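DisA protein (Sorangium cellulosum, PDB 6CCA) is a carbon methyltransferase of the disorazol polyketide assembly line that probably transfers methyl groups from S-adenosylmethionine to build a gem-dimethyl unit. Local coordinates at residues A[39-44]-A[205-210]; A[73-78]-A[160-165]; A[238-243]-A[270-275]; A[67-72]-A[106-111]. All coordinates share one frame; numbering follows the deposited sequence.

Contact 1 (A[39-44]-A[205-210])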
loop_
_atom_site.group_PDB
_atom_site.type_symbol
_atom_site.label_atom_id
_atom_site.label_comp_id
_atom_site.label_asym_id
_atom_site.label_seq_id
_atom_site.Cartn_x
_atom_site.Cartn_y
_atom_site.Cartn_z
ATOM N N PRO A 39 22.910 2.026 5.245
ATOM C CA PRO A 39 23.261 3.392 5.746
ATOM C C PRO A 39 23.291 4.515 4.709
ATOM O O PRO A 39 23.117 5.631 5.074
ATOM C CB PRO A 39 24.710 3.177 6.386
ATOM C CG PRO A 39 24.829 1.725 6.566
ATOM C CD PRO A 39 23.996 1.051 5.455
ATOM N N ARG A 40 23.515 4.246 3.425
ATOM C CA ARG A 40 23.468 5.240 2.392
ATOM C C ARG A 40 22.030 5.591 2.005
ATOM O O ARG A 40 21.821 6.557 1.306
ATOM C CB ARG A 40 24.187 4.751 1.149
ATOM C CG ARG A 40 25.693 4.564 1.374
ATOM C CD ARG A 40 26.422 3.920 0.209
ATOM N NE ARG A 40 27.888 3.814 0.503
ATOM C CZ ARG A 40 28.640 2.689 0.570
ATOM N NH1 ARG A 40 28.144 1.480 0.344
ATOM N NH2 ARG A 40 29.949 2.770 0.854
ATOM N N ILE A 41 21.059 4.789 2.456
ATOM C CA ILE A 41 19.626 5.014 2.103
ATOM C C ILE A 41 18.855 5.570 3.310
ATOM O O ILE A 41 17.963 6.386 3.143
ATOM C CB ILE A 41 19.019 3.681 1.600
ATOM C CG1 ILE A 41 19.754 3.175 0.352
ATOM C CG2 ILE A 41 17.514 3.781 1.364
ATOM C CD1 ILE A 41 19.492 1.708 0.101
ATOM N N GLN A 42 19.192 5.062 4.491
ATOM C CA GLN A 42 18.539 5.473 5.732
ATOM C C GLN A 42 18.436 6.974 5.835
ATOM O O GLN A 42 19.446 7.685 5.808
ATOM C CB GLN A 42 19.347 4.953 6.917
ATOM C CG GLN A 42 18.867 5.347 8.289
ATOM C CD GLN A 42 17.419 5.024 8.562
ATOM O OE1 GLN A 42 16.971 3.885 8.458
ATOM N NE2 GLN A 42 16.680 6.048 8.946
ATOM N N PRO A 43 17.212 7.498 5.973
ATOM C CA PRO A 43 17.122 8.934 6.144
ATOM C C PRO A 43 17.794 9.386 7.469
ATOM O O PRO A 43 17.662 8.719 8.492
ATOM C CB PRO A 43 15.620 9.200 6.206
ATOM C CG PRO A 43 14.954 7.930 6.310
ATOM C CD PRO A 43 15.904 6.858 5.850
ATOM N N GLY A 44 18.402 10.554 7.427
ATOM C CA GLY A 44 18.938 11.164 8.634
ATOM C C GLY A 44 17.893 11.820 9.536
ATOM O O GLY A 44 16.706 11.913 9.202
ATOM N N VAL A 205 12.347 4.989 -2.140
ATOM C CA VAL A 205 12.476 3.909 -3.119
ATOM C C VAL A 205 13.531 4.261 -4.218
ATOM O O VAL A 205 14.369 3.467 -4.560
ATOM C CB VAL A 205 11.140 3.601 -3.798
ATOM C CG1 VAL A 205 11.297 2.730 -5.063
ATOM C CG2 VAL A 205 10.110 3.045 -2.827
ATOM N N ILE A 206 13.444 5.464 -4.753
ATOM C CA ILE A 206 14.341 5.956 -5.789
ATOM C C ILE A 206 15.774 5.908 -5.255
ATOM O O ILE A 206 16.665 5.437 -5.921
ATOM C CB ILE A 206 13.979 7.372 -6.236
ATOM C CG1 ILE A 206 12.704 7.340 -7.089
ATOM C CG2 ILE A 206 15.081 7.981 -7.144
ATOM C CD1 ILE A 206 12.097 8.692 -7.430
ATOM N N LYS A 207 15.973 6.405 -4.061
ATOM C CA LYS A 207 17.298 6.382 -3.452
ATOM C C LYS A 207 17.835 4.962 -3.368
ATOM O O LYS A 207 19.044 4.706 -3.614
ATOM C CB LYS A 207 17.208 6.994 -2.027
ATOM C CG LYS A 207 18.546 7.083 -1.263
ATOM C CD LYS A 207 19.510 7.870 -2.062
ATOM C CE LYS A 207 20.683 8.429 -1.250
ATOM N NZ LYS A 207 21.760 8.774 -2.251
ATOM N N SER A 208 16.992 4.004 -2.974
ATOM C CA SER A 208 17.432 2.658 -2.880
ATOM C C SER A 208 17.926 2.164 -4.207
ATOM O O SER A 208 18.918 1.454 -4.277
ATOM C CB SER A 208 16.349 1.744 -2.342
ATOM O OG SER A 208 15.820 2.116 -1.054
ATOM N N LEU A 209 17.197 2.474 -5.281
ATOM C CA LEU A 209 17.568 1.981 -6.575
ATOM C C LEU A 209 18.883 2.594 -7.053
ATOM O O LEU A 209 19.727 1.906 -7.658
ATOM C CB LEU A 209 16.431 2.226 -7.602
ATOM C CG LEU A 209 15.085 1.566 -7.270
ATOM C CD1 LEU A 209 14.072 2.020 -8.341
ATOM C CD2 LEU A 209 15.094 0.054 -7.162
ATOM N N LEU A 210 19.053 3.889 -6.823
ATOM C CA LEU A 210 20.241 4.565 -7.257
ATOM C C LEU A 210 21.449 4.093 -6.471
ATOM O O LEU A 210 22.554 3.960 -7.036
ATOM C CB LEU A 210 20.039 6.055 -7.127
ATOM C CG LEU A 210 19.078 6.637 -8.175
ATOM C CD1 LEU A 210 18.940 8.120 -8.000
ATOM C CD2 LEU A 210 19.488 6.373 -9.613
HETATM O O HOH W 1 23.579 8.391 0.368
#
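With CG1 of Ile41 beside its backbone N (chi1 -61°), CG2 is left anti to that N and comes to 3.4 Å from OG of Ser208. The other branch of Ile41 reaches over the helix backbone and sets CD1 3.7 Å from CA of Ser208. Serine suits this place because it is short enough to let the branched isoleucine approach the helix itself, and its hydroxyl, although pressed by methyl groups, is satisfied by the carbonyl of Leu204 one turn back. In the Rossmann-like methyltransferase core, helix 196-216 packs on the central sheet, and here the end of helix 34-41 is laid over it; Ile41 and Ser208 both also touch Leu406 of strand 402-409, so the pair belongs to a buried apolar cluster. Toward solvent the contact turns polar. In Lys207 the bend at chi2 (57°) carries the chain toward the end of helix 34-41, where CE lies 3.4 Å from O of Arg40. Its ammonium nitrogen stays farther from that carbonyl, and a water spans the difference, donating to Arg40 O at 2.7 Å and accepting a weak bond from Lys207 NZ at 3.2 Å. A lysine suits this exposed margin: its methylenes pack over Ile41, with CG 4.1 Å from CA of Ile41, while the charged end remains hydrated.

Contact 2 (A[73-78]-A[160-165])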
loop_
_atom_site.group_PDB
_atom_site.type_symbol
_atom_site.label_atom_id
_atom_site.label_comp_id
_atom_site.label_asym_id
_atom_site.label_seq_id
_atom_site.Cartn_x
_atom_site.Cartn_y
_atom_site.Cartn_z
ATOM N N PHE A 73 -23.277 5.629 8.938
ATOM C CA PHE A 73 -24.400 4.854 9.536
ATOM C C PHE A 73 -25.671 5.701 9.803
ATOM O O PHE A 73 -26.806 5.242 9.497
ATOM C CB PHE A 73 -23.940 4.139 10.798
ATOM C CG PHE A 73 -23.129 2.898 10.534
ATOM C CD1 PHE A 73 -23.760 1.686 10.261
ATOM C CD2 PHE A 73 -21.766 2.935 10.596
ATOM C CE1 PHE A 73 -23.027 0.526 10.034
ATOM C CE2 PHE A 73 -21.010 1.789 10.381
ATOM C CZ PHE A 73 -21.623 0.580 10.116
ATOM N N GLN A 74 -25.507 6.896 10.379
ATOM C CA GLN A 74 -26.644 7.752 10.672
ATOM C C GLN A 74 -27.375 8.125 9.417
ATOM O O GLN A 74 -28.637 8.069 9.380
ATOM C CB GLN A 74 -26.246 9.004 11.409
ATOM C CG GLN A 74 -25.674 8.681 12.764
ATOM C CD GLN A 74 -25.284 9.852 13.566
ATOM O OE1 GLN A 74 -25.017 10.958 13.049
ATOM N NE2 GLN A 74 -25.229 9.643 14.884
ATOM N N ASP A 75 -26.609 8.469 8.365
ATOM C CA ASP A 75 -27.211 8.664 7.035
ATOM C C ASP A 75 -27.978 7.453 6.553
ATOM O O ASP A 75 -28.885 7.617 5.808
ATOM C CB ASP A 75 -26.161 8.951 5.976
ATOM C CG ASP A 75 -25.477 10.305 6.181
ATOM O OD1 ASP A 75 -25.998 11.187 6.895
ATOM O OD2 ASP A 75 -24.407 10.519 5.594
ATOM N N MET A 76 -27.567 6.242 6.897
ATOM C CA MET A 76 -28.336 5.061 6.558
ATOM C C MET A 76 -29.456 4.703 7.577
ATOM O O MET A 76 -30.075 3.649 7.432
ATOM C CB MET A 76 -27.400 3.895 6.357
ATOM C CG MET A 76 -26.491 4.033 5.144
ATOM S SD MET A 76 -25.146 2.866 5.113
ATOM C CE MET A 76 -25.934 1.509 4.311
ATOM N N GLY A 77 -29.680 5.537 8.589
ATOM C CA GLY A 77 -30.718 5.312 9.605
ATOM C C GLY A 77 -30.300 4.378 10.725
ATOM O O GLY A 77 -31.135 3.652 11.287
ATOM N N ALA A 78 -29.006 4.348 11.029
ATOM C CA ALA A 78 -28.500 3.585 12.158
ATOM C C ALA A 78 -27.664 4.428 13.088
ATOM O O ALA A 78 -27.003 5.448 12.721
ATOM C CB ALA A 78 -27.731 2.350 11.680
ATOM N N ALA A 160 -15.273 12.211 -0.788
ATOM C CA ALA A 160 -15.896 11.683 -2.004
ATOM C C ALA A 160 -16.549 10.315 -1.732
ATOM O O ALA A 160 -17.639 10.016 -2.220
ATOM C CB ALA A 160 -14.873 11.603 -3.155
ATOM N N CYS A 161 -15.898 9.485 -0.945
ATOM C CA CYS A 161 -16.450 8.176 -0.619
ATOM C C CYS A 161 -17.684 8.389 0.280
ATOM O O CYS A 161 -18.710 7.764 0.076
ATOM C CB CYS A 161 -15.439 7.329 0.140
ATOM S SG CYS A 161 -14.089 6.729 -0.932
ATOM N N TYR A 162 -17.533 9.263 1.292
ATOM C CA TYR A 162 -18.624 9.602 2.236
ATOM C C TYR A 162 -19.932 9.919 1.510
ATOM O O TYR A 162 -21.039 9.363 1.786
ATOM C CB TYR A 162 -18.231 10.750 3.167
ATOM C CG TYR A 162 -19.469 11.347 3.801
ATOM C CD1 TYR A 162 -20.099 10.705 4.822
ATOM C CD2 TYR A 162 -20.005 12.531 3.363
ATOM C CE1 TYR A 162 -21.267 11.194 5.381
ATOM C CE2 TYR A 162 -21.196 13.031 3.877
ATOM C CZ TYR A 162 -21.821 12.366 4.901
ATOM O OH TYR A 162 -23.015 12.813 5.438
ATOM N N ARG A 163 -19.797 10.784 0.523
ATOM C CA ARG A 163 -20.996 11.194 -0.219
ATOM C C ARG A 163 -21.729 10.067 -0.884
ATOM O O ARG A 163 -22.963 10.191 -1.121
ATOM C CB ARG A 163 -20.674 12.325 -1.195
ATOM C CG ARG A 163 -20.209 13.605 -0.526
ATOM C CD ARG A 163 -19.958 14.743 -1.529
ATOM N NE ARG A 163 -21.236 15.300 -1.972
ATOM C CZ ARG A 163 -21.657 15.349 -3.203
ATOM N NH1 ARG A 163 -20.892 14.917 -4.187
ATOM N NH2 ARG A 163 -22.863 15.931 -3.478
ATOM N N ARG A 164 -21.056 8.980 -1.251
ATOM C CA ARG A 164 -21.713 7.894 -1.905
ATOM C C ARG A 164 -21.723 6.654 -1.113
ATOM O O ARG A 164 -21.990 5.533 -1.661
ATOM C CB ARG A 164 -20.968 7.600 -3.231
ATOM C CG ARG A 164 -20.818 8.820 -4.098
ATOM C CD ARG A 164 -22.115 9.212 -4.713
ATOM N NE ARG A 164 -22.739 8.143 -5.507
ATOM C CZ ARG A 164 -22.389 7.815 -6.757
ATOM N NH1 ARG A 164 -21.383 8.396 -7.380
ATOM N NH2 ARG A 164 -23.081 6.889 -7.393
ATOM N N TYR A 165 -21.363 6.754 0.175
ATOM C CA TYR A 165 -21.070 5.514 0.964
ATOM C C TYR A 165 -22.247 4.520 1.069
ATOM O O TYR A 165 -22.057 3.322 0.918
ATOM C CB TYR A 165 -20.482 5.824 2.381
ATOM C CG TYR A 165 -19.284 4.909 2.702
ATOM C CD1 TYR A 165 -19.475 3.650 3.299
ATOM C CD2 TYR A 165 -17.974 5.300 2.372
ATOM C CE1 TYR A 165 -18.406 2.839 3.552
ATOM C CE2 TYR A 165 -16.865 4.479 2.630
ATOM C CZ TYR A 165 -17.085 3.261 3.233
ATOM O OH TYR A 165 -16.013 2.424 3.473
HETATM O O HOH W 2 -23.403 9.203 3.488
#
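Tyr162 and Asp75 meet through their polar ends: OH of Tyr162 makes a weak hydrogen bond to OD2 of Asp75 at 2.7 Å. The two side chains cross at about a right angle, their carboxylate and ring planes 53° apart, and OD2 also comes to 3.2 Å from CE1 of Tyr162. A water makes a second link, donating to OD2 of Asp75 at 2.7 Å and to the backbone O of Tyr162 at 2.9 Å, so one carboxylate oxygen is tied to both ends of the same tyrosine.

Tyr162 swings its ring toward helix 55-75 with CG anti to the backbone N (chi1 163°), where the ring packs on Leu68, Cys71 and Ile72 and stacks with Trp159. Tyrosine fits because its ring fills this apolar site while its hydroxyl reaches the polar group at the helix end. Asp75 lies in the last turn of helix 55-75, within the Schellman motif that ends it at Gly77, where glycine readily takes the positive phi. Lys135 completes the polar group, bonded through NZ to Tyr162 OH and forming a long, weak ion pair with Asp75 OD1. Its positive charge would probably favour the ionised carboxylate and offset part of the cost of holding that charge beside a buried ring.

Contact 3 (A[238-243]-A[270-275])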
loop_
_atom_site.group_PDB
_atom_site.type_symbol
_atom_site.label_atom_id
_atom_site.label_comp_id
_atom_site.label_asym_id
_atom_site.label_seq_id
_atom_site.Cartn_x
_atom_site.Cartn_y
_atom_site.Cartn_z
ATOM N N THR A 238 3.516 6.598 -9.716
ATOM C CA THR A 238 4.821 6.714 -9.054
ATOM C C THR A 238 6.008 6.264 -9.944
ATOM O O THR A 238 7.186 6.680 -9.754
ATOM C CB THR A 238 4.822 5.921 -7.776
ATOM O OG1 THR A 238 4.366 4.589 -8.028
ATOM C CG2 THR A 238 3.900 6.579 -6.763
ATOM N N THR A 239 5.696 5.497 -10.993
ATOM C CA THR A 239 6.733 4.984 -11.881
ATOM C C THR A 239 7.384 6.082 -12.681
ATOM O O THR A 239 8.613 6.067 -12.967
ATOM C CB THR A 239 6.140 3.855 -12.768
ATOM O OG1 THR A 239 5.580 2.835 -11.912
ATOM C CG2 THR A 239 7.212 3.343 -13.663
ATOM N N ALA A 240 6.607 7.090 -13.001
ATOM C CA ALA A 240 7.132 8.234 -13.783
ATOM C C ALA A 240 8.460 8.854 -13.225
ATOM O O ALA A 240 9.477 9.013 -13.932
ATOM C CB ALA A 240 6.032 9.309 -13.926
ATOM N N SER A 241 8.448 9.153 -11.927
ATOM C CA SER A 241 9.569 9.729 -11.288
ATOM C C SER A 241 10.697 8.719 -11.097
ATOM O O SER A 241 11.855 9.106 -11.091
ATOM C CB SER A 241 9.122 10.456 -10.015
ATOM O OG SER A 241 8.803 9.484 -9.041
ATOM N N VAL A 242 10.386 7.435 -10.940
ATOM C CA VAL A 242 11.413 6.444 -10.938
ATOM C C VAL A 242 12.200 6.414 -12.267
ATOM O O VAL A 242 13.455 6.442 -12.307
ATOM C CB VAL A 242 10.844 5.053 -10.620
ATOM C CG1 VAL A 242 11.907 3.985 -10.805
ATOM C CG2 VAL A 242 10.271 4.998 -9.179
ATOM N N LEU A 243 11.456 6.348 -13.357
ATOM C CA LEU A 243 12.085 6.249 -14.659
ATOM C C LEU A 243 12.921 7.529 -14.924
ATOM O O LEU A 243 13.992 7.479 -15.493
ATOM C CB LEU A 243 11.003 6.063 -15.709
ATOM C CG LEU A 243 10.212 4.768 -15.637
ATOM C CD1 LEU A 243 9.199 4.732 -16.790
ATOM C CD2 LEU A 243 11.057 3.525 -15.674
ATOM N N ARG A 270 2.279 3.294 -23.949
ATOM C CA ARG A 270 1.911 4.551 -24.639
ATOM C C ARG A 270 2.488 5.767 -23.991
ATOM O O ARG A 270 2.956 6.670 -24.664
ATOM C CB ARG A 270 0.408 4.749 -24.662
ATOM C CG ARG A 270 -0.343 3.714 -25.460
ATOM C CD ARG A 270 -1.766 4.229 -25.745
ATOM N NE ARG A 270 -2.571 3.159 -26.304
ATOM C CZ ARG A 270 -3.894 3.138 -26.326
ATOM N NH1 ARG A 270 -4.604 4.154 -25.871
ATOM N NH2 ARG A 270 -4.501 2.073 -26.823
ATOM N N GLN A 271 2.448 5.808 -22.653
ATOM C CA GLN A 271 2.810 6.988 -21.934
ATOM C C GLN A 271 4.300 7.160 -21.753
ATOM O O GLN A 271 4.881 8.269 -21.937
ATOM C CB GLN A 271 2.049 6.995 -20.586
ATOM C CG GLN A 271 2.294 8.278 -19.791
ATOM C CD GLN A 271 1.321 8.412 -18.608
ATOM O OE1 GLN A 271 0.623 7.466 -18.202
ATOM N NE2 GLN A 271 1.267 9.579 -18.085
ATOM N N TYR A 272 4.970 6.059 -21.385
ATOM C CA TYR A 272 6.378 6.102 -21.019
ATOM C C TYR A 272 7.333 5.488 -22.010
ATOM O O TYR A 272 8.496 5.770 -21.942
ATOM C CB TYR A 272 6.553 5.377 -19.666
ATOM C CG TYR A 272 5.703 6.074 -18.595
ATOM C CD1 TYR A 272 6.011 7.377 -18.184
ATOM C CD2 TYR A 272 4.636 5.425 -17.966
ATOM C CE1 TYR A 272 5.234 8.020 -17.223
ATOM C CE2 TYR A 272 3.823 6.087 -17.026
ATOM C CZ TYR A 272 4.144 7.382 -16.659
ATOM O OH TYR A 272 3.368 8.038 -15.714
ATOM N N GLY A 273 6.852 4.556 -22.847
ATOM C CA GLY A 273 7.738 3.854 -23.775
ATOM C C GLY A 273 8.567 4.753 -24.665
ATOM O O GLY A 273 9.794 4.623 -24.705
ATOM N N PRO A 274 7.904 5.717 -25.370
ATOM C CA PRO A 274 8.721 6.630 -26.201
ATOM C C PRO A 274 9.886 7.336 -25.495
ATOM O O PRO A 274 11.041 7.420 -26.034
ATOM C CB PRO A 274 7.665 7.623 -26.747
ATOM C CG PRO A 274 6.410 6.847 -26.773
ATOM C CD PRO A 274 6.484 6.075 -25.429
ATOM N N ARG A 275 9.630 7.844 -24.295
ATOM C CA ARG A 275 10.664 8.634 -23.613
ATOM C C ARG A 275 11.709 7.804 -22.943
ATOM O O ARG A 275 12.836 8.284 -22.720
ATOM C CB ARG A 275 9.922 9.558 -22.602
ATOM C CG ARG A 275 10.814 10.475 -21.748
ATOM C CD ARG A 275 9.947 11.511 -20.996
ATOM N NE ARG A 275 10.711 12.212 -19.972
ATOM C CZ ARG A 275 11.556 13.215 -20.199
ATOM N NH1 ARG A 275 11.760 13.679 -21.436
ATOM N NH2 ARG A 275 12.206 13.767 -19.183
#
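Ala240 and Tyr272 join two helices of the Rossmann-like methyltransferase domain: helix 239-246, which follows strand 226-231, and helix 262-272, which follows strand 253-257. The two strands are parallel neighbours in the central sheet, so the contact links successive helices of its beta-alpha repeats, with CA atoms of Ala240 and Tyr272 7.6 Å apart.

The contacts across the pair are van der Waals. Tyr272 extends from near the end of helix 262-272, and its CG stands beside the backbone N (chi1 -60°), which lays the ring across the gap to helix 239-246. The far end of the ring arrives at a methyl group: CB of Ala240 lies 3.5 Å from OH and 3.6 Å from CE1 of Tyr272. Alanine suits this place because a single methyl allows so long a side chain to reach the helix surface. One turn farther on, Leu243 meets the root of the same tyrosine, its CD1 4.0 Å from CB of Tyr272, the two side chains crossing at about a right angle. Leucine carries the packing inward, touching Tyr255 and Val279 on the sheet, as Tyr272 does Tyr257 and Phe281.

A polar tie lies at the margin, where Arg275 forms a salt bridge with Glu244, next after Leu243 in the chain.

Within its own helix Tyr272 is covered on one face by Gln271, whose CG sits 3.7 Å above the ring plane, over its centre.

Contact 4 (A[67-72]-A[106-111]); sequences DLLLCI and DSLLAI
Two helices of the helical part of the fold, 55-75 and 102-114, pack here through an apolar seam of Leu69, Leu108 and Ile111. Leu69 is the residue from helix 55-75, and it meets Leu108 and Ile111, which lie three positions apart and so on the same face of helix 102-114. The CA atoms of Leu69 and Leu108 are 7.5 Å apart, close enough for one side chain to bridge the gap.

CG of Leu69 is anti to its backbone N (chi1 178°), which carries both methyl groups to the partner helix. CD2 enters between the two partners, 3.7 Å from CB of Ile111 and 3.9 Å from CB of Leu108, and it also touches the backbone, 3.4 Å from O of Leu108. The other methyl, CD1, rests 4.0 Å from CD2 of Leu108. Leu69 and Ile111 meet at about a right angle, with CG2 of Ile111 also 3.7 Å from CD2 of Leu69. The forked end of leucine is well suited to this, since one branch can dip to the helix backbone while the other lies against Leu108; the beta-branch of Ile111 presents a broad flank close to its own helix.

Around this trio, helix 152-163 lies against helix 55-75, with Trp159 on Leu68, helix 135-146 touches Asp67 and Cys71 through Val138, and helix 342-346 lies against Leu108 and Ile111.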
loop_
_atom_site.group_PDB
_atom_site.type_symbol
_atom_site.label_atom_id
_atom_site.label_comp_id
_atom_site.label_asym_id
_atom_site.label_seq_id
_atom_site.Cartn_x
_atom_site.Cartn_y
_atom_site.Cartn_z
ATOM N N ASP A 67 -15.503 9.571 13.222
ATOM C CA ASP A 67 -16.673 10.417 13.218
ATOM C C ASP A 67 -17.467 10.376 11.909
ATOM O O ASP A 67 -18.675 10.261 11.884
ATOM C CB ASP A 67 -16.240 11.818 13.502
ATOM C CG ASP A 67 -15.640 11.976 14.945
ATOM O OD1 ASP A 67 -15.650 11.018 15.760
ATOM O OD2 ASP A 67 -15.030 13.005 15.169
ATOM N N LEU A 68 -16.731 10.373 10.799
ATOM C CA LEU A 68 -17.307 10.245 9.464
ATOM C C LEU A 68 -18.049 8.936 9.347
ATOM O O LEU A 68 -19.122 8.885 8.741
ATOM C CB LEU A 68 -16.134 10.314 8.423
ATOM C CG LEU A 68 -16.569 10.514 6.962
ATOM C CD1 LEU A 68 -17.394 11.791 6.689
ATOM C CD2 LEU A 68 -15.282 10.437 6.117
ATOM N N LEU A 69 -17.430 7.854 9.846
ATOM C CA LEU A 69 -18.056 6.571 9.820
ATOM C C LEU A 69 -19.377 6.570 10.618
ATOM O O LEU A 69 -20.373 6.032 10.155
ATOM C CB LEU A 69 -17.094 5.503 10.344
ATOM C CG LEU A 69 -17.667 4.111 10.401
ATOM C CD1 LEU A 69 -18.190 3.607 9.081
ATOM C CD2 LEU A 69 -16.610 3.131 10.946
ATOM N N LEU A 70 -19.377 7.136 11.796
ATOM C CA LEU A 70 -20.640 7.229 12.541
ATOM C C LEU A 70 -21.711 7.951 11.688
ATOM O O LEU A 70 -22.880 7.481 11.570
ATOM C CB LEU A 70 -20.454 7.933 13.838
ATOM C CG LEU A 70 -21.720 8.070 14.723
ATOM C CD1 LEU A 70 -22.449 6.760 14.988
ATOM C CD2 LEU A 70 -21.370 8.776 16.057
ATOM N N CYS A 71 -21.297 9.054 11.065
ATOM C CA CYS A 71 -22.162 9.813 10.158
ATOM C C CYS A 71 -22.685 8.955 9.018
ATOM O O CYS A 71 -23.893 9.030 8.714
ATOM C CB CYS A 71 -21.485 11.082 9.676
ATOM S SG CYS A 71 -22.673 12.276 8.985
ATOM N N ILE A 72 -21.864 8.083 8.420
ATOM C CA ILE A 72 -22.346 7.219 7.346
ATOM C C ILE A 72 -23.490 6.293 7.828
ATOM O O ILE A 72 -24.573 6.192 7.219
ATOM C CB ILE A 72 -21.181 6.353 6.813
ATOM C CG1 ILE A 72 -20.231 7.257 6.016
ATOM C CG2 ILE A 72 -21.716 5.171 5.990
ATOM C CD1 ILE A 72 -18.863 6.677 5.751
ATOM N N ASP A 106 -18.031 -5.844 9.543
ATOM C CA ASP A 106 -17.532 -6.145 10.880
ATOM C C ASP A 106 -16.406 -5.215 11.292
ATOM O O ASP A 106 -16.319 -4.795 12.463
ATOM C CB ASP A 106 -17.013 -7.579 11.025
ATOM C CG ASP A 106 -18.117 -8.660 10.738
ATOM O OD1 ASP A 106 -19.344 -8.392 10.859
ATOM O OD2 ASP A 106 -17.689 -9.758 10.324
ATOM N N SER A 107 -15.467 -4.956 10.368
ATOM C CA SER A 107 -14.404 -4.005 10.686
ATOM C C SER A 107 -14.934 -2.574 11.020
ATOM O O SER A 107 -14.427 -1.934 11.962
ATOM C CB SER A 107 -13.385 -3.934 9.511
ATOM O OG SER A 107 -12.301 -3.115 9.923
ATOM N N LEU A 108 -15.935 -2.134 10.309
ATOM C CA LEU A 108 -16.504 -0.769 10.533
ATOM C C LEU A 108 -17.135 -0.716 11.950
ATOM O O LEU A 108 -16.967 0.267 12.661
ATOM C CB LEU A 108 -17.531 -0.391 9.483
ATOM C CG LEU A 108 -17.000 -0.305 8.037
ATOM C CD1 LEU A 108 -18.125 0.001 7.062
ATOM C CD2 LEU A 108 -15.792 0.661 7.913
ATOM N N LEU A 109 -17.842 -1.797 12.345
ATOM C CA LEU A 109 -18.369 -1.856 13.729
ATOM C C LEU A 109 -17.282 -1.760 14.767
ATOM O O LEU A 109 -17.367 -1.004 15.743
ATOM C CB LEU A 109 -19.261 -3.083 13.894
ATOM C CG LEU A 109 -20.528 -3.106 13.034
ATOM C CD1 LEU A 109 -21.294 -4.418 13.253
ATOM C CD2 LEU A 109 -21.385 -1.827 13.166
ATOM N N ALA A 110 -16.154 -2.492 14.577
ATOM C CA ALA A 110 -15.046 -2.412 15.509
ATOM C C ALA A 110 -14.367 -1.057 15.529
ATOM O O ALA A 110 -13.877 -0.624 16.560
ATOM C CB ALA A 110 -13.982 -3.492 15.205
ATOM N N ILE A 111 -14.289 -0.360 14.376
ATOM C CA ILE A 111 -13.835 1.044 14.402
ATOM C C ILE A 111 -14.721 1.909 15.317
ATOM O O ILE A 111 -14.195 2.661 16.151
ATOM C CB ILE A 111 -13.844 1.691 12.992
ATOM C CG1 ILE A 111 -12.745 1.016 12.168
ATOM C CG2 ILE A 111 -13.599 3.174 13.148
ATOM C CD1 ILE A 111 -12.599 1.452 10.721
#

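How the contacts relate
The four contacts fall into two groups. Contacts 2 and 4 share helix 55-75, with centres about 10 Å apart and segments that alternate along the chain; CG of Tyr165 lies 3.5 Å from CD1 of Ile72. Contacts 1 and 3 sit in the methyltransferase core, centres about 21 Å apart, and touch where Ile206 and Leu209 meet Ser241 and Val242. Contact 1 closes a long loop enclosing contacts 2 and 4, yet its centre is about 42 and 38 Å from theirs; contact 3 is about 38 and 39 Å away. Related methyltransferases carry a glycine-rich S-adenosylmethionine-binding loop after the strand equivalent to 226-231, so contact 3 is probably near the cofactor site.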